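Local coordinates for protein D-glycerate 3-kinase (Cryptococcus neoformans var. grubii serotype A, PDB 6CKG) that probably phosphorylates D-glycerate on its 3-hydroxyl at the expense of ATP, as a kinase with a P-loop core, at residues L77-M82 and V176-G181; S83-Y88 and Y152-F157; R110-T115 and I288-P293; E122-K127 and Q148-D153. All blocks are in the same frame, centred on the assembly; numbering follows the deposited sequence. Where two conformers were deposited one is given.

Contact 1. Residues L77-M82 and V176-G181. With EDO (1,2-ethanediol), chain D.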
loop_
_atom_site.group_PDB
_atom_site.type_symbol
_atom_site.label_atom_id
_atom_site.label_comp_id
_atom_site.label_asym_id
_atom_site.label_seq_id
_atom_site.Cartn_x
_atom_site.Cartn_y
_atom_site.Cartn_z
ATOM N N LEU A 77 5.108 19.636 -11.793
ATOM C CA LEU A 77 4.666 19.426 -10.421
ATOM C C LEU A 77 5.838 19.081 -9.504
ATOM O O LEU A 77 6.881 18.583 -9.935
ATOM C CB LEU A 77 3.625 18.309 -10.349
ATOM C CG LEU A 77 2.364 18.538 -11.194
ATOM C CD1 LEU A 77 1.390 17.426 -10.924
ATOM C CD2 LEU A 77 1.750 19.926 -10.929
ATOM N N ARG A 78 5.643 19.344 -8.214
ATOM C CA ARG A 78 6.572 18.913 -7.179
ATOM C C ARG A 78 5.892 17.796 -6.393
ATOM O O ARG A 78 4.770 17.970 -5.899
ATOM C CB ARG A 78 6.974 20.071 -6.268
ATOM C CG ARG A 78 7.708 21.197 -6.989
ATOM C CD ARG A 78 7.944 22.395 -6.077
ATOM N NE ARG A 78 8.833 22.086 -4.957
ATOM C CZ ARG A 78 10.162 22.033 -5.047
ATOM N NH1 ARG A 78 10.760 22.262 -6.209
ATOM N NH2 ARG A 78 10.898 21.743 -3.979
ATOM N N LEU A 79 6.556 16.651 -6.310
ATOM C CA LEU A 79 5.989 15.444 -5.733
ATOM C C LEU A 79 6.792 14.990 -4.524
ATOM O O LEU A 79 8.002 15.234 -4.421
ATOM C CB LEU A 79 5.935 14.304 -6.757
ATOM C CG LEU A 79 4.621 14.280 -7.540
ATOM C CD1 LEU A 79 4.753 15.216 -8.710
ATOM C CD2 LEU A 79 4.189 12.895 -8.000
ATOM N N ALA A 80 6.097 14.336 -3.610
ATOM C CA ALA A 80 6.717 13.580 -2.531
ATOM C C ALA A 80 6.033 12.228 -2.517
ATOM O O ALA A 80 4.837 12.145 -2.816
ATOM C CB ALA A 80 6.566 14.266 -1.165
ATOM N N THR A 81 6.782 11.173 -2.203
ATOM C CA THR A 81 6.222 9.824 -2.178
ATOM C C THR A 81 6.410 9.188 -0.809
ATOM O O THR A 81 7.508 9.245 -0.237
ATOM C CB THR A 81 6.862 8.937 -3.244
ATOM O OG1 THR A 81 6.569 9.458 -4.539
ATOM C CG2 THR A 81 6.298 7.503 -3.144
ATOM N N MET A 82 5.335 8.586 -0.288
ATOM C CA MET A 82 5.376 7.710 0.880
ATOM C C MET A 82 5.045 6.290 0.438
ATOM O O MET A 82 3.981 6.050 -0.150
ATOM C CB MET A 82 4.381 8.158 1.957
ATOM C CG MET A 82 4.882 9.283 2.820
ATOM S SD MET A 82 3.636 9.928 3.946
ATOM C CE MET A 82 3.178 8.440 4.863
ATOM N N VAL A 176 1.606 17.269 -4.908
ATOM C CA VAL A 176 0.985 15.947 -4.861
ATOM C C VAL A 176 1.826 15.053 -3.969
ATOM O O VAL A 176 3.052 15.024 -4.095
ATOM C CB VAL A 176 0.867 15.330 -6.269
ATOM C CG1 VAL A 176 0.361 13.880 -6.195
ATOM C CG2 VAL A 176 -0.036 16.186 -7.160
ATOM N N VAL A 177 1.169 14.326 -3.069
ATOM C CA VAL A 177 1.785 13.248 -2.305
ATOM C C VAL A 177 1.238 11.935 -2.841
ATOM O O VAL A 177 0.018 11.736 -2.886
ATOM C CB VAL A 177 1.516 13.390 -0.798
ATOM C CG1 VAL A 177 1.963 12.119 -0.025
ATOM C CG2 VAL A 177 2.246 14.625 -0.249
ATOM N N ILE A 178 2.135 11.063 -3.294
ATOM C CA ILE A 178 1.781 9.690 -3.633
ATOM C C ILE A 178 2.023 8.838 -2.389
ATOM O O ILE A 178 3.150 8.777 -1.876
ATOM C CB ILE A 178 2.602 9.179 -4.826
ATOM C CG1 ILE A 178 2.476 10.115 -6.030
ATOM C CG2 ILE A 178 2.179 7.749 -5.207
ATOM C CD1 ILE A 178 1.093 10.207 -6.582
ATOM N N PHE A 179 0.970 8.195 -1.885
ATOM C CA PHE A 179 1.065 7.326 -0.703
ATOM C C PHE A 179 0.625 5.925 -1.121
ATOM O O PHE A 179 -0.573 5.661 -1.264
ATOM C CB PHE A 179 0.219 7.871 0.447
ATOM C CG PHE A 179 0.175 6.957 1.685
ATOM C CD1 PHE A 179 1.225 6.098 1.983
ATOM C CD2 PHE A 179 -0.932 6.968 2.526
ATOM C CE1 PHE A 179 1.173 5.254 3.113
ATOM C CE2 PHE A 179 -0.990 6.143 3.655
ATOM C CZ PHE A 179 0.080 5.291 3.947
ATOM N N GLU A 180 1.589 5.035 -1.344
ATOM C CA GLU A 180 1.332 3.753 -1.981
ATOM C C GLU A 180 1.630 2.594 -1.039
ATOM O O GLU A 180 2.413 2.712 -0.091
ATOM C CB GLU A 180 2.171 3.594 -3.245
ATOM C CG GLU A 180 3.643 3.757 -3.008
ATOM C CD GLU A 180 4.423 2.556 -3.472
ATOM O OE1 GLU A 180 3.828 1.457 -3.541
ATOM O OE2 GLU A 180 5.627 2.713 -3.765
ATOM N N GLY A 181 1.011 1.454 -1.324
ATOM C CA GLY A 181 1.203 0.293 -0.478
ATOM C C GLY A 181 0.362 -0.888 -0.895
ATOM O O GLY A 181 -0.740 -0.708 -1.415
HETATM C C1 EDO D . 1.571 -0.943 -7.542
HETATM O O1 EDO D . 1.480 -2.371 -7.528
HETATM C C2 EDO D . 2.407 -0.448 -6.365
HETATM O O2 EDO D . 1.563 -0.135 -5.249
#

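Contact 2. Residues S83-Y88 and Y152-F157. With EDO (1,2-ethanediol), chain C.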
loop_
_atom_site.group_PDB
_atom_site.type_symbol
_atom_site.label_atom_id
_atom_site.label_comp_id
_atom_site.label_asym_id
_atom_site.label_seq_id
_atom_site.Cartn_x
_atom_site.Cartn_y
_atom_site.Cartn_z
ATOM N N SER A 83 5.947 5.354 0.718
ATOM C CA SER A 83 5.717 3.939 0.466
ATOM C C SER A 83 5.484 3.233 1.797
ATOM O O SER A 83 6.279 3.385 2.726
ATOM C CB SER A 83 6.906 3.317 -0.262
ATOM O OG SER A 83 7.184 4.034 -1.437
ATOM N N LEU A 84 4.401 2.461 1.880
ATOM C CA LEU A 84 4.028 1.827 3.146
ATOM C C LEU A 84 5.169 1.002 3.749
ATOM O O LEU A 84 5.378 1.019 4.968
ATOM C CB LEU A 84 2.797 0.951 2.936
ATOM C CG LEU A 84 2.243 0.264 4.184
ATOM C CD1 LEU A 84 1.726 1.328 5.131
ATOM C CD2 LEU A 84 1.117 -0.689 3.766
ATOM N N ASP A 85 5.921 0.282 2.916
ATOM C CA ASP A 85 6.977 -0.587 3.435
ATOM C C ASP A 85 8.091 0.199 4.121
ATOM O O ASP A 85 8.800 -0.353 4.963
ATOM C CB ASP A 85 7.590 -1.416 2.314
ATOM C CG ASP A 85 6.624 -2.401 1.712
ATOM O OD1 ASP A 85 5.400 -2.325 1.990
ATOM O OD2 ASP A 85 7.110 -3.253 0.944
ATOM N N ASP A 86 8.289 1.469 3.762
ATOM C CA ASP A 86 9.314 2.251 4.445
ATOM C C ASP A 86 8.908 2.610 5.864
ATOM O O ASP A 86 9.735 3.142 6.615
ATOM C CB ASP A 86 9.629 3.527 3.663
ATOM C CG ASP A 86 10.449 3.254 2.437
ATOM O OD1 ASP A 86 11.487 2.573 2.573
ATOM O OD2 ASP A 86 10.036 3.688 1.333
ATOM N N PHE A 87 7.667 2.312 6.241
ATOM C CA PHE A 87 7.112 2.629 7.545
ATOM C C PHE A 87 6.856 1.378 8.396
ATOM O O PHE A 87 6.124 1.445 9.389
ATOM C CB PHE A 87 5.831 3.440 7.366
ATOM C CG PHE A 87 6.070 4.843 6.859
ATOM C CD1 PHE A 87 6.212 5.098 5.500
ATOM C CD2 PHE A 87 6.149 5.903 7.744
ATOM C CE1 PHE A 87 6.439 6.387 5.043
ATOM C CE2 PHE A 87 6.380 7.201 7.286
ATOM C CZ PHE A 87 6.525 7.438 5.942
ATOM N N TYR A 88 7.460 0.245 8.051
ATOM C CA TYR A 88 7.453 -0.892 8.973
ATOM C C TYR A 88 8.019 -0.490 10.336
ATOM O O TYR A 88 8.845 0.422 10.448
ATOM C CB TYR A 88 8.289 -2.045 8.417
ATOM C CG TYR A 88 7.645 -2.918 7.356
ATOM C CD1 TYR A 88 6.370 -3.459 7.532
ATOM C CD2 TYR A 88 8.343 -3.238 6.201
ATOM C CE1 TYR A 88 5.818 -4.265 6.563
ATOM C CE2 TYR A 88 7.806 -4.040 5.239
ATOM C CZ TYR A 88 6.547 -4.553 5.410
ATOM O OH TYR A 88 6.039 -5.365 4.423
ATOM N N TYR A 152 13.367 2.027 4.888
ATOM C CA TYR A 152 13.438 0.707 5.511
ATOM C C TYR A 152 14.350 -0.195 4.683
ATOM O O TYR A 152 14.166 -0.325 3.465
ATOM C CB TYR A 152 12.034 0.107 5.654
ATOM C CG TYR A 152 11.963 -1.184 6.464
ATOM C CD1 TYR A 152 11.820 -1.158 7.861
ATOM C CD2 TYR A 152 12.027 -2.414 5.834
ATOM C CE1 TYR A 152 11.739 -2.336 8.608
ATOM C CE2 TYR A 152 11.929 -3.603 6.566
ATOM C CZ TYR A 152 11.794 -3.551 7.951
ATOM O OH TYR A 152 11.698 -4.713 8.664
ATOM N N ASP A 153 15.348 -0.801 5.338
ATOM C CA ASP A 153 16.338 -1.641 4.666
ATOM C C ASP A 153 15.979 -3.092 4.972
ATOM O O ASP A 153 16.274 -3.609 6.052
ATOM C CB ASP A 153 17.752 -1.276 5.103
ATOM C CG ASP A 153 18.825 -2.111 4.415
ATOM O OD1 ASP A 153 18.512 -3.144 3.789
ATOM O OD2 ASP A 153 20.000 -1.733 4.516
ATOM N N LYS A 154 15.355 -3.753 3.999
ATOM C CA LYS A 154 14.856 -5.105 4.200
ATOM C C LYS A 154 15.963 -6.127 4.387
ATOM O O LYS A 154 15.673 -7.245 4.816
ATOM C CB LYS A 154 13.975 -5.506 3.017
ATOM C CG LYS A 154 12.815 -4.555 2.812
ATOM C CD LYS A 154 11.891 -4.991 1.670
ATOM C CE LYS A 154 10.548 -4.267 1.766
ATOM N NZ LYS A 154 9.780 -4.385 0.512
ATOM N N SER A 155 17.214 -5.780 4.085
ATOM C CA SER A 155 18.300 -6.739 4.203
ATOM C C SER A 155 18.860 -6.844 5.615
ATOM O O SER A 155 19.562 -7.817 5.908
ATOM C CB SER A 155 19.440 -6.377 3.243
ATOM O OG SER A 155 20.164 -5.234 3.672
ATOM N N LEU A 156 18.580 -5.879 6.490
ATOM C CA LEU A 156 19.201 -5.886 7.811
ATOM C C LEU A 156 18.699 -7.066 8.639
ATOM O O LEU A 156 17.661 -7.665 8.354
ATOM C CB LEU A 156 18.936 -4.565 8.534
ATOM C CG LEU A 156 19.530 -3.370 7.781
ATOM C CD1 LEU A 156 19.104 -2.045 8.412
ATOM C CD2 LEU A 156 21.032 -3.503 7.710
ATOM N N PHE A 157 19.469 -7.411 9.667
ATOM C CA PHE A 157 19.178 -8.568 10.507
ATOM C C PHE A 157 18.966 -9.810 9.645
ATOM O O PHE A 157 17.983 -10.541 9.788
ATOM C CB PHE A 157 17.981 -8.294 11.423
ATOM C CG PHE A 157 18.293 -7.324 12.530
ATOM C CD1 PHE A 157 18.843 -7.770 13.731
ATOM C CD2 PHE A 157 18.075 -5.961 12.359
ATOM C CE1 PHE A 157 19.159 -6.875 14.755
ATOM C CE2 PHE A 157 18.391 -5.058 13.368
ATOM C CZ PHE A 157 18.929 -5.510 14.571
HETATM C C1 EDO C . 10.713 7.442 1.661
HETATM O O1 EDO C . 11.545 6.276 1.834
HETATM C C2 EDO C . 9.311 7.135 2.176
HETATM O O2 EDO C . 8.756 6.063 1.400
HETATM O O HOH W 1 11.768 -0.532 1.830
#

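Contact 3. Residues R110-T115 and I288-P293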
loop_
_atom_site.group_PDB
_atom_site.type_symbol
_atom_site.label_atom_id
_atom_site.label_comp_id
_atom_site.label_asym_id
_atom_site.label_seq_id
_atom_site.Cartn_x
_atom_site.Cartn_y
_atom_site.Cartn_z
ATOM N N ARG A 110 7.532 -8.840 9.514
ATOM C CA ARG A 110 6.893 -7.726 8.826
ATOM C C ARG A 110 5.893 -8.211 7.777
ATOM O O ARG A 110 6.017 -9.303 7.211
ATOM C CB ARG A 110 7.938 -6.847 8.128
ATOM C CG ARG A 110 8.569 -7.501 6.908
ATOM C CD ARG A 110 9.779 -6.706 6.387
ATOM N NE ARG A 110 10.239 -7.237 5.108
ATOM C CZ ARG A 110 11.437 -7.772 4.888
ATOM N NH1 ARG A 110 12.343 -7.827 5.858
ATOM N NH2 ARG A 110 11.739 -8.235 3.681
ATOM N N GLY A 111 4.923 -7.346 7.475
ATOM C CA GLY A 111 4.036 -7.564 6.358
ATOM C C GLY A 111 2.641 -7.023 6.588
ATOM O O GLY A 111 2.252 -5.973 6.063
ATOM N N PRO A 112 1.854 -7.744 7.373
ATOM C CA PRO A 112 0.420 -7.458 7.472
ATOM C C PRO A 112 0.138 -6.330 8.454
ATOM O O PRO A 112 1.038 -5.801 9.109
ATOM C CB PRO A 112 -0.170 -8.789 7.966
ATOM C CG PRO A 112 0.933 -9.452 8.656
ATOM C CD PRO A 112 2.203 -9.047 7.962
ATOM N N ALA A 113 -1.148 -5.970 8.526
ATOM C CA ALA A 113 -1.642 -4.967 9.456
ATOM C C ALA A 113 -1.176 -5.268 10.871
ATOM O O ALA A 113 -1.343 -6.386 11.378
ATOM C CB ALA A 113 -3.178 -4.909 9.395
ATOM N N GLY A 114 -0.585 -4.255 11.505
ATOM C CA GLY A 114 0.029 -4.369 12.809
ATOM C C GLY A 114 1.539 -4.223 12.784
ATOM O O GLY A 114 2.136 -3.879 13.814
ATOM N N THR A 115 2.173 -4.485 11.642
ATOM C CA THR A 115 3.626 -4.462 11.537
ATOM C C THR A 115 4.164 -3.122 11.021
ATOM O O THR A 115 5.343 -3.034 10.680
ATOM C CB THR A 115 4.106 -5.602 10.631
ATOM O OG1 THR A 115 3.668 -5.373 9.284
ATOM C CG2 THR A 115 3.578 -6.993 11.133
ATOM N N ILE A 288 3.919 -15.369 -0.179
ATOM C CA ILE A 288 2.698 -14.752 -0.678
ATOM C C ILE A 288 1.488 -15.278 0.091
ATOM O O ILE A 288 0.483 -14.572 0.235
ATOM C CB ILE A 288 2.577 -14.981 -2.197
ATOM C CG1 ILE A 288 3.505 -14.025 -2.963
ATOM C CG2 ILE A 288 1.143 -14.780 -2.694
ATOM C CD1 ILE A 288 3.175 -12.525 -2.786
ATOM N N ASN A 289 1.577 -16.497 0.633
ATOM C CA ASN A 289 0.487 -17.025 1.443
ATOM C C ASN A 289 0.281 -16.225 2.723
ATOM O O ASN A 289 -0.801 -16.302 3.311
ATOM C CB ASN A 289 0.737 -18.499 1.780
ATOM C CG ASN A 289 0.478 -19.416 0.608
ATOM O OD1 ASN A 289 -0.216 -19.053 -0.335
ATOM N ND2 ASN A 289 1.028 -20.618 0.667
ATOM N N ARG A 290 1.288 -15.473 3.177
ATOM C CA ARG A 290 1.094 -14.582 4.319
ATOM C C ARG A 290 0.328 -13.311 3.942
ATOM O O ARG A 290 -0.361 -12.743 4.795
ATOM C CB ARG A 290 2.443 -14.211 4.954
ATOM C CG ARG A 290 3.078 -15.326 5.836
ATOM C CD ARG A 290 4.415 -14.911 6.530
ATOM N NE ARG A 290 4.240 -13.953 7.634
ATOM C CZ ARG A 290 4.582 -12.663 7.575
ATOM N NH1 ARG A 290 4.377 -11.860 8.614
ATOM N NH2 ARG A 290 5.136 -12.171 6.480
ATOM N N TYR A 291 0.437 -12.845 2.691
ATOM C CA TYR A 291 -0.273 -11.647 2.250
ATOM C C TYR A 291 -1.668 -11.934 1.712
ATOM O O TYR A 291 -2.569 -11.107 1.889
ATOM C CB TYR A 291 0.527 -10.919 1.163
ATOM C CG TYR A 291 1.804 -10.302 1.676
ATOM C CD1 TYR A 291 2.959 -11.072 1.848
ATOM C CD2 TYR A 291 1.855 -8.951 2.009
ATOM C CE1 TYR A 291 4.127 -10.507 2.330
ATOM C CE2 TYR A 291 3.017 -8.381 2.491
ATOM C CZ TYR A 291 4.147 -9.159 2.643
ATOM O OH TYR A 291 5.294 -8.585 3.123
ATOM N N MET A 292 -1.854 -13.067 1.038
ATOM C CA MET A 292 -3.131 -13.369 0.389
ATOM C C MET A 292 -4.357 -13.301 1.302
ATOM O O MET A 292 -5.415 -12.868 0.821
ATOM C CB MET A 292 -3.054 -14.751 -0.276
ATOM C CG MET A 292 -2.734 -14.716 -1.753
ATOM S SD MET A 292 -3.943 -13.794 -2.731
ATOM C CE MET A 292 -2.847 -12.589 -3.449
ATOM N N PRO A 293 -4.313 -13.718 2.577
ATOM C CA PRO A 293 -5.521 -13.560 3.408
ATOM C C PRO A 293 -5.965 -12.116 3.530
ATOM O O PRO A 293 -7.171 -11.852 3.623
ATOM C CB PRO A 293 -5.107 -14.132 4.773
ATOM C CG PRO A 293 -3.867 -14.885 4.540
ATOM C CD PRO A 293 -3.209 -14.343 3.328
HETATM O O HOH W 2 6.803 -10.128 4.502
#

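Contact 4. Residues E122-K127 and Q148-D153. With EDO (1,2-ethanediol), chain C.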
loop_
_atom_site.group_PDB
_atom_site.type_symbol
_atom_site.label_atom_id
_atom_site.label_comp_id
_atom_site.label_asym_id
_atom_site.label_seq_id
_atom_site.Cartn_x
_atom_site.Cartn_y
_atom_site.Cartn_z
ATOM N N GLU A 122 1.395 8.548 10.591
ATOM C CA GLU A 122 0.527 9.695 10.816
ATOM C C GLU A 122 1.334 10.981 10.921
ATOM O O GLU A 122 0.946 12.002 10.340
ATOM C CB GLU A 122 -0.320 9.488 12.068
ATOM C CG GLU A 122 -1.309 8.357 11.932
ATOM C CD GLU A 122 -2.234 8.246 13.122
ATOM O OE1 GLU A 122 -2.530 9.289 13.746
ATOM O OE2 GLU A 122 -2.653 7.111 13.434
ATOM N N GLN A 123 2.459 10.950 11.646
ATOM C CA GLN A 123 3.303 12.137 11.753
ATOM C C GLN A 123 3.791 12.589 10.379
ATOM O O GLN A 123 3.762 13.783 10.061
ATOM C CB GLN A 123 4.494 11.874 12.699
ATOM C CG GLN A 123 5.447 13.070 12.854
ATOM C CD GLN A 123 6.690 12.774 13.713
ATOM O OE1 GLN A 123 7.260 11.683 13.660
ATOM N NE2 GLN A 123 7.107 13.758 14.505
ATOM N N CYS A 124 4.249 11.651 9.546
ATOM C CA CYS A 124 4.814 12.048 8.259
ATOM C C CYS A 124 3.740 12.561 7.314
ATOM O O CYS A 124 3.946 13.557 6.614
ATOM C CB CYS A 124 5.569 10.880 7.631
ATOM S SG CYS A 124 7.172 10.615 8.493
ATOM N N LEU A 125 2.576 11.915 7.292
ATOM C CA LEU A 125 1.526 12.382 6.396
ATOM C C LEU A 125 1.003 13.743 6.834
ATOM O O LEU A 125 0.751 14.611 5.995
ATOM C CB LEU A 125 0.404 11.345 6.318
ATOM C CG LEU A 125 -0.573 11.498 5.143
ATOM C CD1 LEU A 125 0.123 12.034 3.884
ATOM C CD2 LEU A 125 -1.201 10.149 4.852
ATOM N N ALA A 126 0.859 13.964 8.141
ATOM C CA ALA A 126 0.443 15.288 8.598
ATOM C C ALA A 126 1.501 16.340 8.273
ATOM O O ALA A 126 1.169 17.471 7.887
ATOM C CB ALA A 126 0.143 15.266 10.095
ATOM N N LYS A 127 2.778 15.980 8.401
ATOM C CA LYS A 127 3.847 16.908 8.044
ATOM C C LYS A 127 3.778 17.277 6.566
ATOM O O LYS A 127 3.875 18.456 6.206
ATOM C CB LYS A 127 5.207 16.295 8.387
ATOM C CG LYS A 127 6.378 17.292 8.372
ATOM C CD LYS A 127 6.267 18.305 9.500
ATOM C CE LYS A 127 7.514 19.178 9.614
ATOM N NZ LYS A 127 8.673 18.419 10.160
ATOM N N GLN A 148 11.020 14.964 6.708
ATOM C CA GLN A 148 11.975 13.870 6.608
ATOM C C GLN A 148 11.201 12.560 6.594
ATOM O O GLN A 148 10.349 12.333 7.458
ATOM C CB GLN A 148 12.978 13.887 7.772
ATOM C CG GLN A 148 13.938 15.085 7.799
ATOM C CD GLN A 148 13.298 16.359 8.331
ATOM O OE1 GLN A 148 12.438 16.319 9.213
ATOM N NE2 GLN A 148 13.713 17.501 7.786
ATOM N N LEU A 149 11.488 11.711 5.613
ATOM C CA LEU A 149 10.766 10.454 5.530
ATOM C C LEU A 149 11.685 9.264 5.780
ATOM O O LEU A 149 12.865 9.291 5.414
ATOM C CB LEU A 149 10.097 10.301 4.159
ATOM C CG LEU A 149 9.168 11.463 3.790
ATOM C CD1 LEU A 149 8.588 11.283 2.404
ATOM C CD2 LEU A 149 8.051 11.617 4.813
ATOM N N PRO A 150 11.176 8.199 6.397
ATOM C CA PRO A 150 12.036 7.063 6.741
ATOM C C PRO A 150 12.323 6.195 5.527
ATOM O O PRO A 150 11.627 6.238 4.511
ATOM C CB PRO A 150 11.209 6.289 7.777
ATOM C CG PRO A 150 9.786 6.556 7.365
ATOM C CD PRO A 150 9.799 8.018 6.888
ATOM N N ILE A 151 13.394 5.420 5.650
ATOM C CA ILE A 151 13.782 4.408 4.679
ATOM C C ILE A 151 13.932 3.097 5.430
ATOM O O ILE A 151 14.567 3.059 6.490
ATOM C CB ILE A 151 15.099 4.776 3.971
ATOM C CG1 ILE A 151 14.910 6.035 3.122
ATOM C CG2 ILE A 151 15.605 3.609 3.128
ATOM C CD1 ILE A 151 16.209 6.586 2.522
ATOM N N TYR A 152 13.367 2.027 4.888
ATOM C CA TYR A 152 13.438 0.707 5.511
ATOM C C TYR A 152 14.350 -0.195 4.683
ATOM O O TYR A 152 14.166 -0.325 3.465
ATOM C CB TYR A 152 12.034 0.107 5.654
ATOM C CG TYR A 152 11.963 -1.184 6.464
ATOM C CD1 TYR A 152 11.820 -1.158 7.861
ATOM C CD2 TYR A 152 12.027 -2.414 5.834
ATOM C CE1 TYR A 152 11.739 -2.336 8.608
ATOM C CE2 TYR A 152 11.929 -3.603 6.566
ATOM C CZ TYR A 152 11.794 -3.551 7.951
ATOM O OH TYR A 152 11.698 -4.713 8.664
ATOM N N ASP A 153 15.348 -0.801 5.338
ATOM C CA ASP A 153 16.338 -1.641 4.666
ATOM C C ASP A 153 15.979 -3.092 4.972
ATOM O O ASP A 153 16.274 -3.609 6.052
ATOM C CB ASP A 153 17.752 -1.276 5.103
ATOM C CG ASP A 153 18.825 -2.111 4.415
ATOM O OD1 ASP A 153 18.512 -3.144 3.789
ATOM O OD2 ASP A 153 20.000 -1.733 4.516
HETATM C C1 EDO C . 10.713 7.442 1.661
HETATM O O1 EDO C . 11.545 6.276 1.834
HETATM C C2 EDO C . 9.311 7.135 2.176
HETATM O O2 EDO C . 8.756 6.063 1.400
#

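Contact 1. Residues L77-M82 and V176-G181
Leu79 to Met82 run alongside Val176 to Phe179 as neighbouring parallel strands, and the pair draws together toward the C-terminal end. Here the backbone is held firmly: Met82 N donates to Ile178 O at 2.7 Å, and Met82 O receives Glu180 N at 2.9 Å. The same carbonyl oxygen lies in the plane of the Phe179 ring, at its edge. Met82 and Phe179 also meet through their side chains, with CB of the methionine 3.8 Å from CD1 of the ring. A bend at the last methionine torsion (chi3 57°) carries CE over one face of that ring, off centre toward the rim. Met82 SD lies farther out, 5.3 Å from the Phe179 centroid, a Met-aromatic contact made above the face. On the reverse side of the strands, Leu79 CD2 packs against Ile178 CG1 at 3.8 Å.

The start of the pair is looser. Val176 N reaches Arg78 O only weakly, at 3.4 Å, and the exposed Arg78 side chain leads away from the strands to bond the carbonyls of Pro173 (through NE) and Gln171 (through NH2). At the C-terminal end, Glu180 OE1 accepts from O2 of a 1,2-ethanediol, probably from the crystallisation liquor, at 3.3 Å, while its OE2 bonds Ser83 OG.

Strand 79-83 is outermost in the mixed sheet of this P-loop fold, and strand 176-180 separates it from strand 48-53. Helix 63-75 covers the face bearing Leu79 and Thr81; helix 118-129 packs on the opposite face, against Ala80, Met82 and Phe179.

Contact 2. Residues S83-Y88 and Y152-F157
The Tyr88 and Tyr152 rings form a T-shaped (edge-to-face) pair, the edge of Tyr88 directed at a face of Tyr152, with planes at 64° and centroids 5.0 Å apart. Two atoms of Tyr88 share that face of Tyr152: CD2 near the rim, and CB, which makes a CH-pi contact 3.8 Å from the centroid. Lys154 CG borders the Tyr152 ring in its plane, while Lys154 CE comes up to the edge of Tyr88. Beyond this pair, the Tyr88 ring also meets His116 with nearly parallel planes. With CG anti to the backbone N of Tyr152 (chi1 -172°), the ring is presented to Tyr88. The course of the backbone separately sets Tyr152 CB 3.3 Å from Asp85 O.

The contact ties the loop that follows strand 79-83, with its short 3-10 turn at 84-86, to the end of strand 146-153. Two aspartates supply the polar grip. The extended chain of Lys154 crosses over to Asp85, where NZ forms a salt bridge of 2.9 Å with OD2 on its anti lone pair. In Asp86 the two carboxylate oxygens differ: OD2 accepts from O2 of a 1,2-ethanediol, probably from the crystallisation liquor, at 2.7 Å, while OD1 takes both the N-H of Tyr152, at 3.0 Å, and a water. The diol oxygen is in turn bonded by Ser83 N. That water closes the arrangement, donating to Asp86 OD1 at 3.2 Å and to Tyr152 O at 2.9 Å.

Contact 3. Residues R110-T115 and I288-P293
The loop that enters a type II beta turn at Pro112 meets helix 281-298 through Arg290 and Tyr291. Arg290 offers the edge of its guanidinium to the carbonyl oxygen of Arg110: NH2 donates at 3.1 Å to Arg110 O, which lies nearly in the guanidinium plane, and NH1 adds a weak bond to the same atom. A bend in the arginine chain at chi3 (72°) turns the group to the loop, and NH1 also lies 3.6 Å from Pro112 CD. NH1 makes further weak bonds to the carbonyls of Leu106 and Gly109. Tyr291 comes up alongside, its OH 3.6 Å from Gly111 CA, and a water bridges it to the loop, 2.6 Å from Tyr291 OH and donating to Arg110 O at 2.9 Å. Within the loop, Thr115 OG1 accepts from Gly111 N at 3.0 Å and donates to Pro112 O at 2.7 Å.

Arg110 O is therefore held by NH2, more weakly by NH1, and by a water, and the partners of this cationic group here are carbonyls of the loop. The nearby positive charge would be expected to polarise the Arg110 carbonyl.

Contact 4. Residues E122-K127 and Q148-D153
Cys124 and Leu149 mark the closest backbone approach, 6.7 Å between CA atoms, where helix 122-127 passes strand 148-153 with segment axes at 143° and 9.1 Å apart. Cys124 makes most of the contact from the helix side. Its CB rests on Leu149 CD2 at 3.8 Å, and its sulfur, placed beside the backbone nitrogen by chi1 of -74°, reaches on to the next residue of the strand, with SG 4.0 Å from Pro150 CD. The same SG is 3.8 Å from Gln148 O. Leu149 thus presents one methyl branch to the helix, while its CB lies 3.8 Å from C2 of a 1,2-ethanediol, probably from the crystallisation liquor. The diol also donates from O1 to Pro150 O at 2.7 Å.

Phe87, from the loop after strand 79-83, touches both Cys124 and Pro150 and extends the apolar cluster. Strand 146-153 pairs antiparallel with strand 162-171, whose Val168 and Val170 also pack on Leu149. The helix thereby links this two-stranded hairpin to the main sheet, which it covers with Leu121 and Leu128.

Chemically the centre is apolar: a thiol, a leucine methyl and a proline ring meet by van der Waals contact. The exposed rim is polar but loose, since Lys127 NZ and Gln148 OE1 stay 4.4 Å apart, too far for a bond.

How the contacts relate
Contacts 1, 2 and 4 form one continuous block. Contact 1 passes into contact 2 where Glu180 O meets Leu84 N at 2.8 Å and Met82 CE packs on Phe87 CZ at 3.7 Å. Contact 4 lies about 12 Å from each of the other two, centre to centre; it shares Tyr152 and Asp153 with contact 2, and one 1,2-ethanediol, probably from the crystallisation liquor, touches both. Contact 3 stands on the opposite side of the chain's centre from contact 1, about 23 Å away between centres, but joins the block through contact 2, with Tyr88 CE2 3.5 Å from Arg110 CD. The P-loop follows strand 48-53, next to contact 1.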